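Local coordinates for protein ESSB (Geobacillus thermodenitrificans, PDB 2YNQ) that probably serves as a self-associating integral membrane component of the type VII secretion system, here represented by its extracellular domain, at residues Val27-Thr30 / Leu31-Tyr34; Thr73-Gln76 / Tyr77-Trp81; Gln136-Lys139 / Glu140-Glu144. All blocks are in the same frame, centred on the assembly; numbering follows the deposited sequence.

Contact 1 (Val27-Thr30 / Leu31-Tyr34); sequences VITT and LEDY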
loop_
_atom_site.group_PDB
_atom_site.type_symbol
_atom_site.label_atom_id
_atom_site.label_comp_id
_atom_site.label_asym_id
_atom_site.label_seq_id
_atom_site.Cartn_x
_atom_site.Cartn_y
_atom_site.Cartn_z
ATOM N N VAL D 27 7.005 4.476 -17.109
ATOM C CA VAL D 27 5.848 4.108 -17.910
ATOM C C VAL D 27 4.658 4.938 -17.474
ATOM O O VAL D 27 3.942 5.486 -18.310
ATOM C CB VAL D 27 5.486 2.614 -17.745
ATOM C CG1 VAL D 27 4.101 2.321 -18.307
ATOM C CG2 VAL D 27 6.537 1.727 -18.392
ATOM N N ILE D 28 4.477 5.032 -16.155
ATOM C CA ILE D 28 3.376 5.753 -15.532
ATOM C C ILE D 28 3.382 7.229 -15.905
ATOM O O ILE D 28 2.370 7.716 -16.374
ATOM C CB ILE D 28 3.350 5.541 -13.988
ATOM C CG1 ILE D 28 2.825 4.133 -13.684
ATOM C CG2 ILE D 28 2.502 6.616 -13.259
ATOM C CD1 ILE D 28 3.204 3.591 -12.300
ATOM N N THR D 29 4.513 7.924 -15.744
ATOM C CA THR D 29 4.560 9.332 -16.119
ATOM C C THR D 29 4.465 9.571 -17.626
ATOM O O THR D 29 3.927 10.589 -18.067
ATOM C CB THR D 29 5.767 10.086 -15.517
ATOM O OG1 THR D 29 6.961 9.445 -15.917
ATOM C CG2 THR D 29 5.700 10.082 -13.992
ATOM N N THR D 30 4.935 8.620 -18.421
ATOM C CA THR D 30 4.773 8.724 -19.876
ATOM C C THR D 30 3.300 8.765 -20.275
ATOM O O THR D 30 2.920 9.474 -21.202
ATOM C CB THR D 30 5.506 7.574 -20.595
ATOM O OG1 THR D 30 6.905 7.725 -20.360
ATOM C CG2 THR D 30 5.249 7.585 -22.107
ATOM N N LEU D 31 2.474 8.036 -19.535
ATOM C CA LEU D 31 1.111 7.811 -19.944
ATOM C C LEU D 31 0.106 8.596 -19.142
ATOM O O LEU D 31 -1.088 8.477 -19.383
ATOM C CB LEU D 31 0.789 6.327 -19.882
ATOM C CG LEU D 31 1.484 5.506 -20.953
ATOM C CD1 LEU D 31 1.154 4.040 -20.804
ATOM C CD2 LEU D 31 1.148 6.020 -22.375
ATOM N N GLU D 32 0.576 9.428 -18.213
ATOM C CA GLU D 32 -0.307 10.051 -17.238
ATOM C C GLU D 32 -1.383 10.972 -17.832
ATOM O O GLU D 32 -2.478 11.052 -17.290
ATOM C CB GLU D 32 0.502 10.764 -16.162
ATOM C CG GLU D 32 1.194 12.020 -16.639
ATOM C CD GLU D 32 2.235 12.553 -15.656
ATOM O OE1 GLU D 32 2.319 12.028 -14.510
ATOM O OE2 GLU D 32 2.972 13.493 -16.055
ATOM N N ASP D 33 -1.095 11.645 -18.944
ATOM C CA ASP D 33 -2.079 12.545 -19.548
ATOM C C ASP D 33 -3.086 11.845 -20.446
ATOM O O ASP D 33 -3.895 12.506 -21.103
ATOM C CB ASP D 33 -1.388 13.648 -20.345
ATOM C CG ASP D 33 -0.544 14.558 -19.471
ATOM O OD1 ASP D 33 -0.909 14.767 -18.294
ATOM O OD2 ASP D 33 0.494 15.062 -19.963
ATOM N N TYR D 34 -3.032 10.519 -20.480
ATOM C CA TYR D 34 -3.811 9.744 -21.433
ATOM C C TYR D 34 -4.920 8.935 -20.752
ATOM O O TYR D 34 -4.717 8.395 -19.658
ATOM C CB TYR D 34 -2.894 8.815 -22.247
ATOM C CG TYR D 34 -1.888 9.558 -23.110
ATOM C CD1 TYR D 34 -2.289 10.189 -24.279
ATOM C CD2 TYR D 34 -0.537 9.647 -22.746
ATOM C CE1 TYR D 34 -1.385 10.879 -25.056
ATOM C CE2 TYR D 34 0.369 10.340 -23.517
ATOM C CZ TYR D 34 -0.062 10.952 -24.671
ATOM O OH TYR D 34 0.807 11.635 -25.475
HETATM O O HOH W 1 1.298 11.714 -20.463
#

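Contact 2 (Thr73-Gln76 / Tyr77-Trp81); sequences TDEQ and YMLYW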
loop_
_atom_site.group_PDB
_atom_site.type_symbol
_atom_site.label_atom_id
_atom_site.label_comp_id
_atom_site.label_asym_id
_atom_site.label_seq_id
_atom_site.Cartn_x
_atom_site.Cartn_y
_atom_site.Cartn_z
ATOM N N THR D 73 -5.852 -11.306 -19.062
ATOM C CA THR D 73 -6.683 -10.597 -18.078
ATOM C C THR D 73 -7.699 -9.653 -18.763
ATOM O O THR D 73 -7.376 -8.936 -19.723
ATOM C CB THR D 73 -5.786 -9.811 -17.085
ATOM O OG1 THR D 73 -4.818 -10.692 -16.485
ATOM C CG2 THR D 73 -6.603 -9.114 -16.001
ATOM N N ASP D 74 -8.932 -9.668 -18.273
ATOM C CA ASP D 74 -9.989 -8.820 -18.809
ATOM C C ASP D 74 -9.692 -7.319 -18.620
ATOM O O ASP D 74 -9.170 -6.896 -17.583
ATOM C CB ASP D 74 -11.312 -9.187 -18.135
ATOM C CG ASP D 74 -12.497 -8.523 -18.782
ATOM O OD1 ASP D 74 -12.766 -7.315 -18.514
ATOM O OD2 ASP D 74 -13.161 -9.218 -19.585
ATOM N N GLU D 75 -10.047 -6.533 -19.632
ATOM C CA GLU D 75 -9.897 -5.082 -19.628
ATOM C C GLU D 75 -10.287 -4.435 -18.279
ATOM O O GLU D 75 -9.583 -3.542 -17.794
ATOM C CB GLU D 75 -10.712 -4.464 -20.781
ATOM C CG GLU D 75 -10.526 -2.955 -20.948
ATOM C CD GLU D 75 -11.434 -2.324 -22.025
ATOM O OE1 GLU D 75 -12.394 -2.989 -22.499
ATOM O OE2 GLU D 75 -11.193 -1.143 -22.380
ATOM N N GLN D 76 -11.392 -4.886 -17.686
ATOM C CA GLN D 76 -11.923 -4.287 -16.463
ATOM C C GLN D 76 -10.960 -4.332 -15.287
ATOM O O GLN D 76 -10.829 -3.351 -14.549
ATOM C CB GLN D 76 -13.230 -4.944 -16.074
ATOM C CG GLN D 76 -14.390 -4.595 -16.982
ATOM C CD GLN D 76 -15.583 -5.486 -16.707
ATOM O OE1 GLN D 76 -16.721 -5.010 -16.603
ATOM N NE2 GLN D 76 -15.328 -6.795 -16.558
ATOM N N TYR D 77 -10.266 -5.454 -15.136
ATOM C CA TYR D 77 -9.239 -5.602 -14.114
ATOM C C TYR D 77 -8.072 -4.661 -14.325
ATOM O O TYR D 77 -7.535 -4.107 -13.358
ATOM C CB TYR D 77 -8.760 -7.046 -14.015
ATOM C CG TYR D 77 -9.729 -7.937 -13.271
ATOM C CD1 TYR D 77 -9.695 -8.015 -11.874
ATOM C CD2 TYR D 77 -10.700 -8.694 -13.960
ATOM C CE1 TYR D 77 -10.595 -8.823 -11.178
ATOM C CE2 TYR D 77 -11.608 -9.514 -13.259
ATOM C CZ TYR D 77 -11.537 -9.561 -11.867
ATOM O OH TYR D 77 -12.395 -10.363 -11.144
ATOM N N MET D 78 -7.702 -4.455 -15.582
ATOM C CA MET D 78 -6.658 -3.505 -15.904
ATOM C C MET D 78 -7.096 -2.097 -15.561
ATOM O O MET D 78 -6.343 -1.344 -14.942
ATOM C CB MET D 78 -6.279 -3.616 -17.383
ATOM C CG MET D 78 -5.590 -4.949 -17.701
ATOM S SD MET D 78 -5.111 -5.082 -19.436
ATOM C CE MET D 78 -4.614 -6.799 -19.511
ATOM N N LEU D 79 -8.330 -1.751 -15.924
ATOM C CA LEU D 79 -8.866 -0.433 -15.626
ATOM C C LEU D 79 -8.966 -0.207 -14.130
ATOM O O LEU D 79 -8.611 0.869 -13.643
ATOM C CB LEU D 79 -10.222 -0.220 -16.305
ATOM C CG LEU D 79 -10.147 -0.119 -17.836
ATOM C CD1 LEU D 79 -11.566 -0.107 -18.507
ATOM C CD2 LEU D 79 -9.294 1.084 -18.261
ATOM N N TYR D 80 -9.418 -1.226 -13.397
ATOM C CA TYR D 80 -9.469 -1.151 -11.943
ATOM C C TYR D 80 -8.115 -0.715 -11.375
ATOM O O TYR D 80 -8.040 0.259 -10.629
ATOM C CB TYR D 80 -9.856 -2.492 -11.342
ATOM C CG TYR D 80 -9.754 -2.488 -9.840
ATOM C CD1 TYR D 80 -10.837 -2.108 -9.062
ATOM C CD2 TYR D 80 -8.567 -2.852 -9.187
ATOM C CE1 TYR D 80 -10.752 -2.090 -7.665
ATOM C CE2 TYR D 80 -8.476 -2.842 -7.793
ATOM C CZ TYR D 80 -9.577 -2.452 -7.040
ATOM O OH TYR D 80 -9.538 -2.422 -5.658
ATOM N N TRP D 81 -7.050 -1.430 -11.738
ATOM C CA TRP D 81 -5.742 -1.146 -11.160
ATOM C C TRP D 81 -5.165 0.183 -11.611
ATOM O O TRP D 81 -4.458 0.853 -10.846
ATOM C CB TRP D 81 -4.768 -2.310 -11.396
ATOM C CG TRP D 81 -5.124 -3.459 -10.483
ATOM C CD1 TRP D 81 -5.701 -4.648 -10.835
ATOM C CD2 TRP D 81 -4.990 -3.482 -9.045
ATOM N NE1 TRP D 81 -5.917 -5.416 -9.706
ATOM C CE2 TRP D 81 -5.472 -4.729 -8.601
ATOM C CE3 TRP D 81 -4.492 -2.572 -8.099
ATOM C CZ2 TRP D 81 -5.483 -5.091 -7.244
ATOM C CZ3 TRP D 81 -4.501 -2.930 -6.752
ATOM C CH2 TRP D 81 -4.994 -4.181 -6.339
#

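Contact 3 (Gln136-Lys139 / Glu140-Glu144); sequences QEIK and EYERE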
loop_
_atom_site.group_PDB
_atom_site.type_symbol
_atom_site.label_atom_id
_atom_site.label_comp_id
_atom_site.label_asym_id
_atom_site.label_seq_id
_atom_site.Cartn_x
_atom_site.Cartn_y
_atom_site.Cartn_z
ATOM N N GLN D 136 -18.861 0.135 7.744
ATOM C CA GLN D 136 -19.979 -0.790 7.845
ATOM C C GLN D 136 -20.068 -1.669 6.596
ATOM O O GLN D 136 -20.235 -2.888 6.694
ATOM C CB GLN D 136 -21.284 -0.013 8.134
ATOM C CG GLN D 136 -22.548 -0.869 8.344
ATOM C CD GLN D 136 -22.333 -2.069 9.268
ATOM O OE1 GLN D 136 -22.275 -3.221 8.806
ATOM N NE2 GLN D 136 -22.201 -1.805 10.572
ATOM N N GLU D 137 -19.917 -1.061 5.423
ATOM C CA GLU D 137 -19.851 -1.834 4.177
ATOM C C GLU D 137 -18.651 -2.783 4.110
ATOM O O GLU D 137 -18.775 -3.941 3.687
ATOM C CB GLU D 137 -19.857 -0.921 2.968
ATOM C CG GLU D 137 -20.021 -1.682 1.695
ATOM C CD GLU D 137 -20.333 -0.802 0.521
ATOM O OE1 GLU D 137 -20.273 0.442 0.670
ATOM O OE2 GLU D 137 -20.646 -1.364 -0.553
ATOM N N ILE D 138 -17.492 -2.295 4.536
ATOM C CA ILE D 138 -16.297 -3.130 4.566
ATOM C C ILE D 138 -16.536 -4.321 5.488
ATOM O O ILE D 138 -16.307 -5.463 5.095
ATOM C CB ILE D 138 -15.043 -2.328 5.001
ATOM C CG1 ILE D 138 -14.552 -1.457 3.837
ATOM C CG2 ILE D 138 -13.934 -3.273 5.494
ATOM C CD1 ILE D 138 -13.681 -0.297 4.257
ATOM N N LYS D 139 -17.029 -4.050 6.696
ATOM C CA LYS D 139 -17.274 -5.120 7.662
ATOM C C LYS D 139 -18.289 -6.135 7.142
ATOM O O LYS D 139 -18.115 -7.340 7.323
ATOM C CB LYS D 139 -17.679 -4.575 9.032
ATOM C CG LYS D 139 -17.350 -5.559 10.135
ATOM C CD LYS D 139 -17.569 -5.012 11.539
ATOM C CE LYS D 139 -17.075 -6.041 12.548
ATOM N NZ LYS D 139 -17.344 -5.610 13.941
ATOM N N GLU D 140 -19.317 -5.646 6.456
ATOM C CA GLU D 140 -20.280 -6.526 5.808
ATOM C C GLU D 140 -19.607 -7.511 4.831
ATOM O O GLU D 140 -19.860 -8.721 4.906
ATOM C CB GLU D 140 -21.403 -5.710 5.141
ATOM C CG GLU D 140 -22.712 -6.482 4.972
ATOM C CD GLU D 140 -23.058 -7.319 6.209
ATOM O OE1 GLU D 140 -23.251 -6.719 7.293
ATOM O OE2 GLU D 140 -23.126 -8.574 6.110
ATOM N N TYR D 141 -18.744 -6.996 3.939
ATOM C CA TYR D 141 -18.004 -7.832 2.974
ATOM C C TYR D 141 -17.021 -8.738 3.681
ATOM O O TYR D 141 -16.871 -9.910 3.331
ATOM C CB TYR D 141 -17.254 -6.993 1.947
ATOM C CG TYR D 141 -18.120 -6.380 0.889
ATOM C CD1 TYR D 141 -18.869 -7.172 0.024
ATOM C CD2 TYR D 141 -18.174 -4.999 0.735
ATOM C CE1 TYR D 141 -19.681 -6.597 -0.960
ATOM C CE2 TYR D 141 -18.972 -4.418 -0.236
ATOM C CZ TYR D 141 -19.724 -5.222 -1.074
ATOM O OH TYR D 141 -20.499 -4.631 -2.031
ATOM N N GLU D 142 -16.351 -8.195 4.683
ATOM C CA GLU D 142 -15.465 -8.998 5.500
ATOM C C GLU D 142 -16.203 -10.158 6.163
ATOM O O GLU D 142 -15.676 -11.276 6.232
ATOM C CB GLU D 142 -14.761 -8.126 6.525
ATOM C CG GLU D 142 -13.577 -7.372 5.951
ATOM C CD GLU D 142 -12.464 -8.317 5.544
ATOM O OE1 GLU D 142 -12.545 -8.866 4.428
ATOM O OE2 GLU D 142 -11.534 -8.543 6.354
ATOM N N ARG D 143 -17.426 -9.901 6.630
ATOM C CA ARG D 143 -18.249 -10.961 7.201
ATOM C C ARG D 143 -18.542 -12.014 6.132
ATOM O O ARG D 143 -18.485 -13.215 6.410
ATOM C CB ARG D 143 -19.545 -10.401 7.803
ATOM C CG ARG D 143 -20.339 -11.413 8.612
ATOM C CD ARG D 143 -21.421 -10.745 9.454
ATOM N NE ARG D 143 -20.874 -9.889 10.513
ATOM C CZ ARG D 143 -20.866 -8.558 10.481
ATOM N NH1 ARG D 143 -21.385 -7.906 9.444
ATOM N NH2 ARG D 143 -20.345 -7.877 11.496
ATOM N N GLU D 144 -18.825 -11.560 4.910
ATOM C CA GLU D 144 -19.116 -12.477 3.803
ATOM C C GLU D 144 -17.926 -13.359 3.419
ATOM O O GLU D 144 -18.103 -14.560 3.154
ATOM C CB GLU D 144 -19.662 -11.732 2.585
ATOM C CG GLU D 144 -21.135 -11.404 2.708
ATOM C CD GLU D 144 -21.649 -10.535 1.581
ATOM O OE1 GLU D 144 -20.882 -10.232 0.638
ATOM O OE2 GLU D 144 -22.836 -10.149 1.644
#

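Contact 1 (Val27-Thr30 / Leu31-Tyr34)
The backbone N of Leu31 turns to two carbonyls at once, Ile28 O at 3.2 Å and, more weakly, Val27 O. These bonds lie at the C-terminal end of helix 24-31, where the chain passes into a type I beta turn from Leu31 to Tyr34. Neither bond is straight: the N-H···O angle to Ile28 O is 140°, with the donor standing well above that carbonyl's plane, and the weak bond to Val27 O is bent further. The turn carries its own backbone bond, Tyr34 N to Leu31 O at 3.0 Å. A water bridges helix and turn, donating to Thr30 O and accepting from Asp33 N. The side chain of Leu31 runs back along the helix, with CG beside its own backbone N (chi1 -71°), which brings its CD1 to 4.2 Å from Val27 CG1. Both residues are buried, facing helices 7-19 and 41-53. Cut back to an alanine, this position would probably leave Val27 CG1 without its neighbour and a gap toward Ile43 and Met39. On the outer side Glu32 lies alongside Thr29, pointing the same way; its CG, set between backbone N and carbonyl carbon (chi1 71°), comes to 3.4 Å from Thr29 O. Thr29 also packs on Lys117 of the second subunit. The hydroxyl of Thr30 is bonded back to Asp26 O within the helix. At the end of the turn, Arg86 donates a hydrogen bond to Tyr34 O, while the Tyr34 ring presents its edge to the carbonyl of Thr30, with CE2 3.6 Å from Thr30 O, near the ring plane.

Contact 2 (Thr73-Gln76 / Tyr77-Trp81)
Thr73, just before the N-cap of helix 75-85, sets its methyl against the first turn, CG2 lying 3.6 Å from Tyr77 CB, and the two side chains cross at about a right angle. Its backbone O is approached by Met78 CE at 3.5 Å; the extended Met78 chain reaches back past the helix start to get there. Next comes Asp74, the N-cap itself. Its OD1 accepts from Gln76 N at 2.9 Å in a nearly straight bond (168°), using the anti side of the carboxylate, and a weak second bond comes from Gln76 NE2. The Asp74 O takes weak bonds from both Tyr77 N and Met78 N, while Asp74 CB sits at the edge of the Tyr77 ring. Glu75 begins the regular helical pattern: its O receives Leu79 N at 2.9 Å. With CG opposite the backbone N (chi1 -175°), the extended Glu75 chain lays CG 3.9 Å from Leu79 CD1, and its OE2 is held by Gln44 of helix 41-53. Gln76 O then accepts from Tyr80 N at 2.8 Å. Beyond it the side chains enter the surrounding helices: Tyr77 OH bonds to Asp101, and Tyr80 OH to Leu104 O at the start of helix 102-118. Between the last two residues, Tyr80 CE2 stands 3.6 Å above the plane of the Trp81 ring, over its centre.

Contact 3 (Gln136-Lys139 / Glu140-Glu144)
The middle of the long C-terminal helix 124-152 carries this contact, a run of regular i to i+4 bonds. Glu140 N, Tyr141 N, Glu142 N and Arg143 N donate in turn to Gln136 O, Glu137 O, Ile138 O and Lys139 O; the shortest joins Arg143 N to Lys139 O at 2.7 Å. On one side Glu137 and Tyr141 run side by side, carboxylate and ring planes 25° apart. Extended from a CG opposite the backbone N (chi1 -170°), Glu137 brings CG and OE2 each to 3.5 Å from Tyr141 CE2. On the exposed side Arg143 bends at chi3, placing Lys139 O over one face of its guanidinium and reaching back so that NH1 makes a salt bridge with Glu140 OE1, 3.1 Å away. That carboxylate probably eases the closeness of two positive ends, Lys139 NZ and Arg143 NH2, 4.5 Å apart. The inward face turns to helix 102-118: Ile138 and Glu137 pack on Leu109, and Tyr141 on Ile105 and Val106. Glu137 OE2 also forms a salt bridge with Arg97 of helix 89-99, while Glu142 packs on Thr58 of the second subunit.

The three contacts come in series along an all-helical chain: contact 1 at the end of helix 24-31, contact 2 at the start of helix 75-85, contact 3 well inside helix 124-152. The centres of contacts 1 and 2 are about 17 Å apart, those of contacts 2 and 3 about 23 Å; contacts 1 and 3, about 35 Å apart, lie on opposite sides of the chain's centre. None touches another. Helix 41-53 links the first two, since both pack against it, and helices 89-99 and 102-118 link the last two. Contacts 1 and 3 each touch the second subunit, which suggests that regions on both sides of the chain's centre contribute to the pairing.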